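Local coordinates for proline dehydrogenase (Bradyrhizobium japonicum USDA 110, PDB 3HAZ), which probably oxidises proline to glutamate in two steps, joining an FAD-dependent proline dehydrogenase and an NAD-dependent aldehyde dehydrogenase in one polypeptide, at residues A[41-46]-A[401-406]; A[342-347]-A[371-376]; A[397-402]-A[467-472]. All coordinates share one frame; numbering follows the deposited sequence.

Contact 1 of 3, residues A[41-46]-A[401-406]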
loop_
_atom_site.group_PDB
_atom_site.type_symbol
_atom_site.label_atom_id
_atom_site.label_comp_id
_atom_site.label_asym_id
_atom_site.label_seq_id
_atom_site.Cartn_x
_atom_site.Cartn_y
_atom_site.Cartn_z
ATOM N N ARG A 41 -22.329 -0.689 40.891
ATOM C CA ARG A 41 -22.582 -1.793 41.811
ATOM C C ARG A 41 -23.896 -2.517 41.511
ATOM O O ARG A 41 -23.910 -3.737 41.346
ATOM C CB ARG A 41 -22.572 -1.297 43.257
ATOM C CG ARG A 41 -22.973 -2.356 44.260
ATOM C CD ARG A 41 -23.285 -1.752 45.614
ATOM N NE ARG A 41 -24.104 -2.659 46.412
ATOM C CZ ARG A 41 -23.619 -3.669 47.123
ATOM N NH1 ARG A 41 -22.311 -3.901 47.142
ATOM N NH2 ARG A 41 -24.443 -4.446 47.817
ATOM N N THR A 42 -24.993 -1.760 41.458
ATOM C CA THR A 42 -26.294 -2.302 41.076
ATOM C C THR A 42 -26.225 -3.086 39.767
ATOM O O THR A 42 -26.730 -4.209 39.675
ATOM C CB THR A 42 -27.356 -1.186 40.921
ATOM O OG1 THR A 42 -27.627 -0.599 42.197
ATOM C CG2 THR A 42 -28.656 -1.751 40.355
ATOM N N ALA A 43 -25.603 -2.488 38.757
ATOM C CA ALA A 43 -25.515 -3.105 37.437
ATOM C C ALA A 43 -24.662 -4.381 37.428
ATOM O O ALA A 43 -25.020 -5.366 36.776
ATOM C CB ALA A 43 -25.005 -2.099 36.406
ATOM N N THR A 44 -23.534 -4.364 38.139
ATOM C CA THR A 44 -22.711 -5.566 38.267
ATOM C C THR A 44 -23.518 -6.697 38.917
ATOM O O THR A 44 -23.465 -7.845 38.481
ATOM C CB THR A 44 -21.428 -5.308 39.089
ATOM O OG1 THR A 44 -20.647 -4.286 38.455
ATOM C CG2 THR A 44 -20.595 -6.580 39.202
ATOM N N ARG A 45 -24.275 -6.365 39.956
ATOM C CA ARG A 45 -25.093 -7.363 40.633
ATOM C C ARG A 45 -26.178 -7.931 39.715
ATOM O O ARG A 45 -26.483 -9.121 39.768
ATOM C CB ARG A 45 -25.704 -6.785 41.911
ATOM C CG ARG A 45 -24.669 -6.509 43.007
ATOM C CD ARG A 45 -25.296 -5.861 44.230
ATOM N NE ARG A 45 -26.337 -6.685 44.839
ATOM C CZ ARG A 45 -26.128 -7.548 45.830
ATOM N NH1 ARG A 45 -24.905 -7.709 46.323
ATOM N NH2 ARG A 45 -27.137 -8.255 46.330
ATOM N N LEU A 46 -26.760 -7.077 38.878
ATOM C CA LEU A 46 -27.784 -7.529 37.941
ATOM C C LEU A 46 -27.177 -8.489 36.918
ATOM O O LEU A 46 -27.736 -9.544 36.640
ATOM C CB LEU A 46 -28.451 -6.342 37.240
ATOM C CG LEU A 46 -29.211 -5.339 38.122
ATOM C CD1 LEU A 46 -29.832 -4.235 37.278
ATOM C CD2 LEU A 46 -30.279 -6.023 38.962
ATOM N N THR A 401 -28.979 0.168 31.814
ATOM C CA THR A 401 -30.092 1.098 31.667
ATOM C C THR A 401 -30.951 1.075 32.927
ATOM O O THR A 401 -31.307 2.126 33.467
ATOM C CB THR A 401 -30.958 0.757 30.444
ATOM O OG1 THR A 401 -30.126 0.657 29.285
ATOM C CG2 THR A 401 -32.014 1.828 30.212
ATOM N N VAL A 402 -31.274 -0.129 33.396
ATOM C CA VAL A 402 -32.073 -0.277 34.603
ATOM C C VAL A 402 -31.390 0.389 35.795
ATOM O O VAL A 402 -32.005 1.201 36.487
ATOM C CB VAL A 402 -32.354 -1.757 34.954
ATOM C CG1 VAL A 402 -32.981 -1.854 36.341
ATOM C CG2 VAL A 402 -33.270 -2.406 33.912
ATOM N N ALA A 403 -30.124 0.047 36.030
ATOM C CA ALA A 403 -29.376 0.590 37.172
ATOM C C ALA A 403 -29.298 2.112 37.124
ATOM O O ALA A 403 -29.321 2.779 38.159
ATOM C CB ALA A 403 -27.966 -0.001 37.226
ATOM N N THR A 404 -29.197 2.651 35.913
ATOM C CA THR A 404 -29.027 4.086 35.731
ATOM C C THR A 404 -30.341 4.827 35.967
ATOM O O THR A 404 -30.356 5.896 36.578
ATOM C CB THR A 404 -28.465 4.412 34.337
ATOM O OG1 THR A 404 -27.184 3.787 34.185
ATOM C CG2 THR A 404 -28.320 5.922 34.147
ATOM N N VAL A 405 -31.443 4.253 35.495
ATOM C CA VAL A 405 -32.756 4.854 35.722
ATOM C C VAL A 405 -33.114 4.812 37.204
ATOM O O VAL A 405 -33.688 5.759 37.741
ATOM C CB VAL A 405 -33.866 4.175 34.878
ATOM C CG1 VAL A 405 -35.243 4.651 35.319
ATOM C CG2 VAL A 405 -33.648 4.455 33.395
ATOM N N LEU A 406 -32.770 3.713 37.868
ATOM C CA LEU A 406 -33.022 3.591 39.296
ATOM C C LEU A 406 -32.303 4.704 40.074
ATOM O O LEU A 406 -32.903 5.372 40.914
ATOM C CB LEU A 406 -32.598 2.211 39.801
ATOM C CG LEU A 406 -32.929 1.873 41.256
ATOM C CD1 LEU A 406 -34.432 1.973 41.517
ATOM C CD2 LEU A 406 -32.416 0.484 41.598
HETATM O O HOH W 1 -28.402 2.040 40.752
#
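Thr42 sets its hydroxyl anti to the carbonyl carbon (chi1 -67°), which turns CG2 anti to the backbone N and onto Ala403, while Val402, with CG1 anti to its own N (chi1 170°), offers that branch to Leu46. The first pairing is a methyl-to-methyl touch, 3.7 Å from Thr42 CG2 to Ala403 CB. Ala43 supplies a second methyl, its CB also 3.7 Å from Ala403 CB, so the small side chain of Ala403 points toward the other helix and is met by two neighbouring residues at once. One turn further on, Leu46 CD1 reaches Val402 CG1 at 4.1 Å, the two branched chains crossing at about a right angle.

The worked lesson is how small residues set helix spacing. Two alanines meet where the backbones come nearest, with 5.4 Å between Ala43 CA and Ala403 CA, and the axes of the two short segments approach to 8.5 Å while running roughly antiparallel, at 146°. Alongside this apolar seam lies one polar link: a water donates to Ala403 O over 2.8 Å and is also hydrogen-bonded to Thr42 OG1 at 3.1 Å. Thr42 thus meets Ala403 twice, its methyl on the CB and its hydroxyl, through the water, on the carbonyl.

Helix 425-434 closes the apolar end, with Leu431 touching both Leu46 and Val402. Arg45, outside the seam, ties helix 33-50 to helix 425-434 by a salt bridge to Asp434. The whole is close antiparallel packing across alanines, by which helix 33-50, near the N-terminus, lies against helix 399-409, one of the outer helices that follow the parallel strands in the TIM-type barrel of the proline dehydrogenase family.

Contact 2 of 3, residues A[342-347]-A[371-376]. With FAD (flavin-adenine dinucleotide), chain C.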
loop_
_atom_site.group_PDB
_atom_site.type_symbol
_atom_site.label_atom_id
_atom_site.label_comp_id
_atom_site.label_asym_id
_atom_site.label_seq_id
_atom_site.Cartn_x
_atom_site.Cartn_y
_atom_site.Cartn_z
ATOM N N LEU A 342 -41.665 4.030 28.209
ATOM C CA LEU A 342 -40.480 4.439 27.468
ATOM C C LEU A 342 -39.726 3.200 27.002
ATOM O O LEU A 342 -39.383 2.333 27.806
ATOM C CB LEU A 342 -39.571 5.316 28.327
ATOM C CG LEU A 342 -38.397 5.965 27.597
ATOM C CD1 LEU A 342 -38.895 7.041 26.615
ATOM C CD2 LEU A 342 -37.396 6.546 28.598
ATOM N N VAL A 343 -39.481 3.120 25.699
ATOM C CA VAL A 343 -38.747 2.010 25.116
ATOM C C VAL A 343 -37.657 2.604 24.240
ATOM O O VAL A 343 -37.679 3.797 23.927
ATOM C CB VAL A 343 -39.647 1.158 24.198
ATOM C CG1 VAL A 343 -40.925 0.728 24.924
ATOM C CG2 VAL A 343 -39.983 1.941 22.923
ATOM N N LYS A 344 -36.709 1.778 23.825
ATOM C CA LYS A 344 -35.731 2.238 22.856
ATOM C C LYS A 344 -36.340 2.218 21.450
ATOM O O LYS A 344 -36.518 3.276 20.842
ATOM C CB LYS A 344 -34.427 1.450 22.989
ATOM C CG LYS A 344 -33.713 1.800 24.303
ATOM C CD LYS A 344 -32.498 0.929 24.625
ATOM C CE LYS A 344 -32.001 1.260 26.038
ATOM N NZ LYS A 344 -30.814 0.466 26.447
ATOM N N GLY A 345 -36.717 1.042 20.954
ATOM C CA GLY A 345 -37.395 0.979 19.665
ATOM C C GLY A 345 -37.183 -0.311 18.896
ATOM O O GLY A 345 -36.066 -0.816 18.817
ATOM N N ALA A 346 -38.254 -0.835 18.309
ATOM C CA ALA A 346 -38.219 -2.171 17.709
ATOM C C ALA A 346 -38.039 -2.230 16.189
ATOM O O ALA A 346 -38.010 -3.322 15.622
ATOM C CB ALA A 346 -39.465 -2.953 18.103
ATOM N N TYR A 347 -37.929 -1.080 15.530
ATOM C CA TYR A 347 -37.963 -1.044 14.065
ATOM C C TYR A 347 -36.736 -0.376 13.442
ATOM O O TYR A 347 -36.820 0.157 12.333
ATOM C CB TYR A 347 -39.225 -0.303 13.575
ATOM C CG TYR A 347 -40.534 -0.818 14.153
ATOM C CD1 TYR A 347 -40.977 -0.402 15.406
ATOM C CD2 TYR A 347 -41.334 -1.707 13.434
ATOM C CE1 TYR A 347 -42.178 -0.866 15.938
ATOM C CE2 TYR A 347 -42.535 -2.175 13.954
ATOM C CZ TYR A 347 -42.949 -1.750 15.202
ATOM O OH TYR A 347 -44.128 -2.218 15.720
ATOM N N MET A 371 -26.003 6.368 21.251
ATOM C CA MET A 371 -26.845 7.561 21.195
ATOM C C MET A 371 -28.283 7.234 21.613
ATOM O O MET A 371 -28.956 8.039 22.262
ATOM C CB MET A 371 -26.816 8.200 19.799
ATOM C CG MET A 371 -25.558 9.021 19.500
ATOM S SD MET A 371 -25.380 10.463 20.583
ATOM C CE MET A 371 -26.655 11.578 19.981
ATOM N N THR A 372 -28.757 6.049 21.241
ATOM C CA THR A 372 -30.075 5.618 21.692
ATOM C C THR A 372 -30.060 5.450 23.205
ATOM O O THR A 372 -30.993 5.860 23.898
ATOM C CB THR A 372 -30.519 4.306 21.019
ATOM O OG1 THR A 372 -30.890 4.578 19.662
ATOM C CG2 THR A 372 -31.715 3.698 21.754
ATOM N N ASP A 373 -28.986 4.850 23.709
ATOM C CA ASP A 373 -28.839 4.627 25.142
ATOM C C ASP A 373 -28.778 5.948 25.904
ATOM O O ASP A 373 -29.390 6.084 26.958
ATOM C CB ASP A 373 -27.601 3.771 25.439
ATOM C CG ASP A 373 -27.852 2.290 25.228
ATOM O OD1 ASP A 373 -29.034 1.888 25.104
ATOM O OD2 ASP A 373 -26.868 1.523 25.188
ATOM N N LEU A 374 -28.043 6.919 25.362
ATOM C CA LEU A 374 -27.995 8.258 25.934
ATOM C C LEU A 374 -29.363 8.926 25.940
ATOM O O LEU A 374 -29.775 9.508 26.941
ATOM C CB LEU A 374 -27.031 9.152 25.145
ATOM C CG LEU A 374 -25.550 9.157 25.516
ATOM C CD1 LEU A 374 -24.842 10.204 24.687
ATOM C CD2 LEU A 374 -25.363 9.431 27.000
ATOM N N ASN A 375 -30.052 8.878 24.806
ATOM C CA ASN A 375 -31.348 9.533 24.716
ATOM C C ASN A 375 -32.384 8.869 25.622
ATOM O O ASN A 375 -33.279 9.537 26.155
ATOM C CB ASN A 375 -31.853 9.591 23.269
ATOM C CG ASN A 375 -32.851 10.718 23.051
ATOM O OD1 ASN A 375 -32.590 11.859 23.416
ATOM N ND2 ASN A 375 -33.999 10.401 22.464
ATOM N N TYR A 376 -32.259 7.558 25.809
ATOM C CA TYR A 376 -33.186 6.841 26.685
ATOM C C TYR A 376 -33.061 7.333 28.128
ATOM O O TYR A 376 -34.063 7.616 28.789
ATOM C CB TYR A 376 -32.959 5.330 26.614
ATOM C CG TYR A 376 -33.991 4.517 27.374
ATOM C CD1 TYR A 376 -35.032 3.871 26.703
ATOM C CD2 TYR A 376 -33.927 4.398 28.765
ATOM C CE1 TYR A 376 -35.983 3.120 27.401
ATOM C CE2 TYR A 376 -34.869 3.662 29.467
ATOM C CZ TYR A 376 -35.891 3.020 28.785
ATOM O OH TYR A 376 -36.820 2.285 29.493
HETATM P PA FAD C . -30.548 -2.930 24.368
HETATM O O1A FAD C . -29.606 -4.172 23.880
HETATM O O2A FAD C . -29.915 -2.116 25.405
HETATM O O5B FAD C . -30.850 -1.975 23.088
HETATM C C5B FAD C . -31.349 -2.573 21.926
HETATM C C4B FAD C . -31.846 -1.491 20.959
HETATM O O4B FAD C . -31.038 -0.203 20.786
HETATM C C3B FAD C . -32.733 -1.648 19.880
HETATM O O3B FAD C . -33.904 -2.422 20.069
HETATM C C2B FAD C . -32.790 -0.279 19.251
HETATM O O2B FAD C . -33.930 0.512 19.531
HETATM C C1B FAD C . -31.480 0.352 19.564
HETATM N N9A FAD C . -30.401 0.196 18.606
HETATM C C8A FAD C . -29.757 -0.972 18.213
HETATM N N7A FAD C . -28.771 -0.625 17.328
HETATM C C5A FAD C . -28.807 0.781 17.179
HETATM C C6A FAD C . -27.986 1.735 16.355
HETATM N N6A FAD C . -26.916 1.243 15.496
HETATM N N1A FAD C . -28.222 3.028 16.406
HETATM C C2A FAD C . -29.241 3.533 17.236
HETATM N N3A FAD C . -30.031 2.616 18.026
HETATM C C4A FAD C . -29.783 1.268 17.973
HETATM N N1 FAD C . -40.531 -0.829 20.787
HETATM C C2 FAD C . -41.273 -0.080 19.907
HETATM O O2 FAD C . -40.667 0.460 18.793
HETATM N N3 FAD C . -42.682 0.095 20.127
HETATM C C4 FAD C . -43.285 -0.478 21.211
HETATM O O4 FAD C . -44.644 -0.251 21.463
HETATM C C4X FAD C . -42.510 -1.257 22.137
HETATM N N5 FAD C . -43.154 -1.883 23.333
HETATM C C5X FAD C . -42.374 -2.653 24.231
HETATM C C6 FAD C . -43.012 -3.274 25.401
HETATM C C7 FAD C . -42.230 -4.038 26.298
HETATM C C7M FAD C . -42.906 -4.694 27.492
HETATM C C8 FAD C . -40.777 -4.208 26.067
HETATM C C8M FAD C . -39.903 -5.038 27.023
HETATM C C9 FAD C . -40.171 -3.613 24.947
HETATM C C9A FAD C . -40.980 -2.822 24.002
HETATM N N10 FAD C . -40.357 -2.200 22.831
HETATM C C10 FAD C . -41.160 -1.417 21.920
HETATM C "C1'" FAD C . -38.872 -2.193 22.629
HETATM C "C2'" FAD C . -38.292 -3.346 21.770
HETATM O "O2'" FAD C . -39.252 -4.389 21.639
HETATM C "C3'" FAD C . -36.970 -3.820 22.395
HETATM O "O3'" FAD C . -37.234 -4.644 23.525
HETATM C "C4'" FAD C . -36.042 -2.633 22.838
HETATM O "O4'" FAD C . -35.853 -1.601 21.931
HETATM C "C5'" FAD C . -34.697 -3.136 23.427
HETATM O "O5'" FAD C . -34.097 -2.200 24.310
HETATM P P FAD C . -33.172 -2.800 25.550
HETATM O O1P FAD C . -32.682 -1.544 26.532
HETATM O O2P FAD C . -33.933 -3.816 26.286
HETATM O O3P FAD C . -31.938 -3.614 24.856
#
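Lys344 and Asp373 form a salt bridge, NZ to OD1 at 2.6 Å, in which the ammonium comes from above the carboxylate plane. The same Lys344 NZ donates to FAD O2A at 2.9 Å and, more weakly, to FAD O1P, so the lysine bridges both phosphates. Thr372 OG1 donates to FAD N3A, on the adenine, over 2.7 Å, while its CG2 packs on Lys344 CB. Beyond, Gly345 N donates to FAD O4' and Gly345 O accepts from both ribose hydroxyls, O2B and O3B.

Behind this first shell stands the Tyr376 ring. Leu342 CD2 sits over the centre of one face, 3.7 Å from the centroid, and the extended Lys344 chain crosses the other, Lys344 CG being 3.4 Å from Tyr376 CD1. Tyr376 OH donates to Leu342 O at 3.1 Å from well above the carbonyl plane and tethers the far end of the ring, while the chains on its two faces hold it flat. With Tyr376 replaced by alanine, Leu342 O would probably lose its hydroxyl donor and a gap would be likely to open between Leu342 and the Lys344 chain. Asp373 is itself steadied by Lys369 through OD2. Strand 338-343 pairs with strand 390-395, whose Phe394 touches both Leu342 and Tyr376, and helix 369-384 packs on the outside of the barrel over these strands.

Contact 3 of 3, residues A[397-402]-A[467-472]. With FAD (flavin-adenine dinucleotide), chain C.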
loop_
_atom_site.group_PDB
_atom_site.type_symbol
_atom_site.label_atom_id
_atom_site.label_comp_id
_atom_site.label_asym_id
_atom_site.label_seq_id
_atom_site.Cartn_x
_atom_site.Cartn_y
_atom_site.Cartn_z
ATOM N N HIS A 397 -34.440 -4.535 28.890
ATOM C CA HIS A 397 -33.784 -5.686 29.512
ATOM C C HIS A 397 -32.284 -5.431 29.680
ATOM O O HIS A 397 -31.495 -6.357 29.874
ATOM C CB HIS A 397 -34.031 -6.963 28.704
ATOM C CG HIS A 397 -35.470 -7.184 28.348
ATOM N ND1 HIS A 397 -35.929 -7.135 27.048
ATOM C CD2 HIS A 397 -36.549 -7.461 29.118
ATOM C CE1 HIS A 397 -37.230 -7.369 27.035
ATOM N NE2 HIS A 397 -37.631 -7.565 28.279
ATOM N N ASN A 398 -31.900 -4.163 29.609
ATOM C CA ASN A 398 -30.500 -3.771 29.738
ATOM C C ASN A 398 -30.175 -3.425 31.199
ATOM O O ASN A 398 -30.767 -2.502 31.757
ATOM C CB ASN A 398 -30.232 -2.582 28.810
ATOM C CG ASN A 398 -28.802 -2.071 28.892
ATOM O OD1 ASN A 398 -28.219 -1.979 29.970
ATOM N ND2 ASN A 398 -28.238 -1.720 27.743
ATOM N N ALA A 399 -29.246 -4.168 31.809
ATOM C CA ALA A 399 -28.905 -3.997 33.236
ATOM C C ALA A 399 -28.345 -2.616 33.584
ATOM O O ALA A 399 -28.632 -2.065 34.650
ATOM C CB ALA A 399 -27.932 -5.083 33.691
ATOM N N LEU A 400 -27.540 -2.067 32.684
ATOM C CA LEU A 400 -26.983 -0.734 32.877
ATOM C C LEU A 400 -28.084 0.328 32.784
ATOM O O LEU A 400 -28.122 1.274 33.574
ATOM C CB LEU A 400 -25.895 -0.450 31.842
ATOM C CG LEU A 400 -25.239 0.932 31.947
ATOM C CD1 LEU A 400 -24.603 1.134 33.323
ATOM C CD2 LEU A 400 -24.215 1.135 30.839
ATOM N N THR A 401 -28.979 0.168 31.814
ATOM C CA THR A 401 -30.092 1.098 31.667
ATOM C C THR A 401 -30.951 1.075 32.927
ATOM O O THR A 401 -31.307 2.126 33.467
ATOM C CB THR A 401 -30.958 0.757 30.444
ATOM O OG1 THR A 401 -30.126 0.657 29.285
ATOM C CG2 THR A 401 -32.014 1.828 30.212
ATOM N N VAL A 402 -31.274 -0.129 33.396
ATOM C CA VAL A 402 -32.073 -0.277 34.603
ATOM C C VAL A 402 -31.390 0.389 35.795
ATOM O O VAL A 402 -32.005 1.201 36.487
ATOM C CB VAL A 402 -32.354 -1.757 34.954
ATOM C CG1 VAL A 402 -32.981 -1.854 36.341
ATOM C CG2 VAL A 402 -33.270 -2.406 33.912
ATOM N N SER A 467 -25.402 -6.270 18.790
ATOM C CA SER A 467 -25.386 -5.078 19.632
ATOM C C SER A 467 -26.321 -5.182 20.837
ATOM O O SER A 467 -26.263 -4.352 21.744
ATOM C CB SER A 467 -25.745 -3.841 18.803
ATOM O OG SER A 467 -26.994 -4.014 18.153
ATOM N N SER A 468 -27.188 -6.190 20.847
ATOM C CA SER A 468 -28.170 -6.300 21.911
ATOM C C SER A 468 -27.510 -6.692 23.235
ATOM O O SER A 468 -26.587 -7.518 23.277
ATOM C CB SER A 468 -29.289 -7.271 21.538
ATOM O OG SER A 468 -29.088 -8.548 22.105
ATOM N N PHE A 469 -27.984 -6.074 24.310
ATOM C CA PHE A 469 -27.443 -6.316 25.636
ATOM C C PHE A 469 -27.663 -7.762 26.048
ATOM O O PHE A 469 -26.762 -8.407 26.592
ATOM C CB PHE A 469 -28.091 -5.382 26.659
ATOM C CG PHE A 469 -27.667 -5.655 28.072
ATOM C CD1 PHE A 469 -26.625 -4.948 28.644
ATOM C CD2 PHE A 469 -28.312 -6.622 28.827
ATOM C CE1 PHE A 469 -26.228 -5.198 29.941
ATOM C CE2 PHE A 469 -27.924 -6.877 30.124
ATOM C CZ PHE A 469 -26.882 -6.167 30.684
ATOM N N VAL A 470 -28.866 -8.265 25.789
ATOM C CA VAL A 470 -29.224 -9.616 26.191
ATOM C C VAL A 470 -28.322 -10.651 25.535
ATOM O O VAL A 470 -27.931 -11.632 26.168
ATOM C CB VAL A 470 -30.705 -9.939 25.900
ATOM C CG1 VAL A 470 -31.611 -8.959 26.630
ATOM C CG2 VAL A 470 -30.977 -9.918 24.400
ATOM N N ALA A 471 -27.989 -10.424 24.268
ATOM C CA ALA A 471 -27.124 -11.336 23.532
ATOM C C ALA A 471 -25.720 -11.341 24.127
ATOM O O ALA A 471 -25.165 -12.400 24.419
ATOM C CB ALA A 471 -27.072 -10.950 22.065
ATOM N N GLN A 472 -25.156 -10.149 24.297
ATOM C CA GLN A 472 -23.812 -10.000 24.834
ATOM C C GLN A 472 -23.685 -10.552 26.255
ATOM O O GLN A 472 -22.720 -11.247 26.575
ATOM C CB GLN A 472 -23.392 -8.535 24.791
ATOM C CG GLN A 472 -23.328 -7.978 23.382
ATOM C CD GLN A 472 -22.817 -6.556 23.339
ATOM O OE1 GLN A 472 -21.937 -6.174 24.112
ATOM N NE2 GLN A 472 -23.364 -5.762 22.426
HETATM P PA FAD C . -30.548 -2.930 24.368
HETATM O O1A FAD C . -29.606 -4.172 23.880
HETATM O O2A FAD C . -29.915 -2.116 25.405
HETATM O O5B FAD C . -30.850 -1.975 23.088
HETATM C C5B FAD C . -31.349 -2.573 21.926
HETATM C C4B FAD C . -31.846 -1.491 20.959
HETATM O O4B FAD C . -31.038 -0.203 20.786
HETATM C C3B FAD C . -32.733 -1.648 19.880
HETATM O O3B FAD C . -33.904 -2.422 20.069
HETATM C C2B FAD C . -32.790 -0.279 19.251
HETATM O O2B FAD C . -33.930 0.512 19.531
HETATM C C1B FAD C . -31.480 0.352 19.564
HETATM N N9A FAD C . -30.401 0.196 18.606
HETATM C C8A FAD C . -29.757 -0.972 18.213
HETATM N N7A FAD C . -28.771 -0.625 17.328
HETATM C C5A FAD C . -28.807 0.781 17.179
HETATM C C6A FAD C . -27.986 1.735 16.355
HETATM N N6A FAD C . -26.916 1.243 15.496
HETATM N N1A FAD C . -28.222 3.028 16.406
HETATM C C2A FAD C . -29.241 3.533 17.236
HETATM N N3A FAD C . -30.031 2.616 18.026
HETATM C C4A FAD C . -29.783 1.268 17.973
HETATM N N1 FAD C . -40.531 -0.829 20.787
HETATM C C2 FAD C . -41.273 -0.080 19.907
HETATM O O2 FAD C . -40.667 0.460 18.793
HETATM N N3 FAD C . -42.682 0.095 20.127
HETATM C C4 FAD C . -43.285 -0.478 21.211
HETATM O O4 FAD C . -44.644 -0.251 21.463
HETATM C C4X FAD C . -42.510 -1.257 22.137
HETATM N N5 FAD C . -43.154 -1.883 23.333
HETATM C C5X FAD C . -42.374 -2.653 24.231
HETATM C C6 FAD C . -43.012 -3.274 25.401
HETATM C C7 FAD C . -42.230 -4.038 26.298
HETATM C C7M FAD C . -42.906 -4.694 27.492
HETATM C C8 FAD C . -40.777 -4.208 26.067
HETATM C C8M FAD C . -39.903 -5.038 27.023
HETATM C C9 FAD C . -40.171 -3.613 24.947
HETATM C C9A FAD C . -40.980 -2.822 24.002
HETATM N N10 FAD C . -40.357 -2.200 22.831
HETATM C C10 FAD C . -41.160 -1.417 21.920
HETATM C "C1'" FAD C . -38.872 -2.193 22.629
HETATM C "C2'" FAD C . -38.292 -3.346 21.770
HETATM O "O2'" FAD C . -39.252 -4.389 21.639
HETATM C "C3'" FAD C . -36.970 -3.820 22.395
HETATM O "O3'" FAD C . -37.234 -4.644 23.525
HETATM C "C4'" FAD C . -36.042 -2.633 22.838
HETATM O "O4'" FAD C . -35.853 -1.601 21.931
HETATM C "C5'" FAD C . -34.697 -3.136 23.427
HETATM O "O5'" FAD C . -34.097 -2.200 24.310
HETATM P P FAD C . -33.172 -2.800 25.550
HETATM O O1P FAD C . -32.682 -1.544 26.532
HETATM O O2P FAD C . -33.933 -3.816 26.286
HETATM O O3P FAD C . -31.938 -3.614 24.856
#
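Phe469 lays its ring against the backbone of residues 397-399, where two helix N-termini converge on the FAD pyrophosphate at the C-terminal end of the TIM-type barrel strands. Phe469 CB comes 3.4 Å from FAD O1A, the oxygen that also accepts from Phe469 N. CG stands anti to the backbone N (chi1 175°), carrying the ring towards the other segment. There Phe469 CG lies 3.8 Å from Asn398 CA, which makes a CH-pi contact over one face. Phe469 CD1 meets Asn398 CG at 3.6 Å, the amide stacked on the ring with the planes 26° apart. On the other branch Phe469 CD2 approaches His397 O to 3.4 Å, and CE2 moves on to Ala399 N. Val470 CG1 adds a flanking contact to His397 CB.

The amide of Asn398 is used at both ends. Asn398 ND2 donates to FAD O2A at 2.9 Å in a nearly straight bond, while OD1 caps helix 399-409, accepting from Thr401 N and, weakly, from Leu400 N. Ser468 caps helix 469-473 in a similar way through OG. His397 N donates to FAD O2P, and its NE2 accepts from Leu420 N, which holds the imidazole near the flavin methyl C8M. At the far end of the ring, Phe469 CZ presses on Ala399 twice, 3.3 Å from Ala399 N and 3.4 Å from Ala399 CB.

Helix 399-409 is the shared element: contact 1 packs it against helix 33-50, contact 3 uses its capped N-terminus, and their centres lie about 11 Å apart. Leu46 CD1, 3.6 Å from Ala399 O, joins the two directly. Contact 2 lies about 12 Å from contact 3, centre to centre, and about 17 Å from contact 1. Thr401 ties it to both: Thr401 OG1 is 2.9 Å from Lys344 NZ, a probable hydrogen bond, and Thr401 CG2 is 3.5 Å from Tyr376 CE2. Contacts 2 and 3 together grip the FAD pyrophosphate with side chains and backbone amides, whereas contact 1 stays behind them, Val402's side chain being about 7 Å from the cofactor.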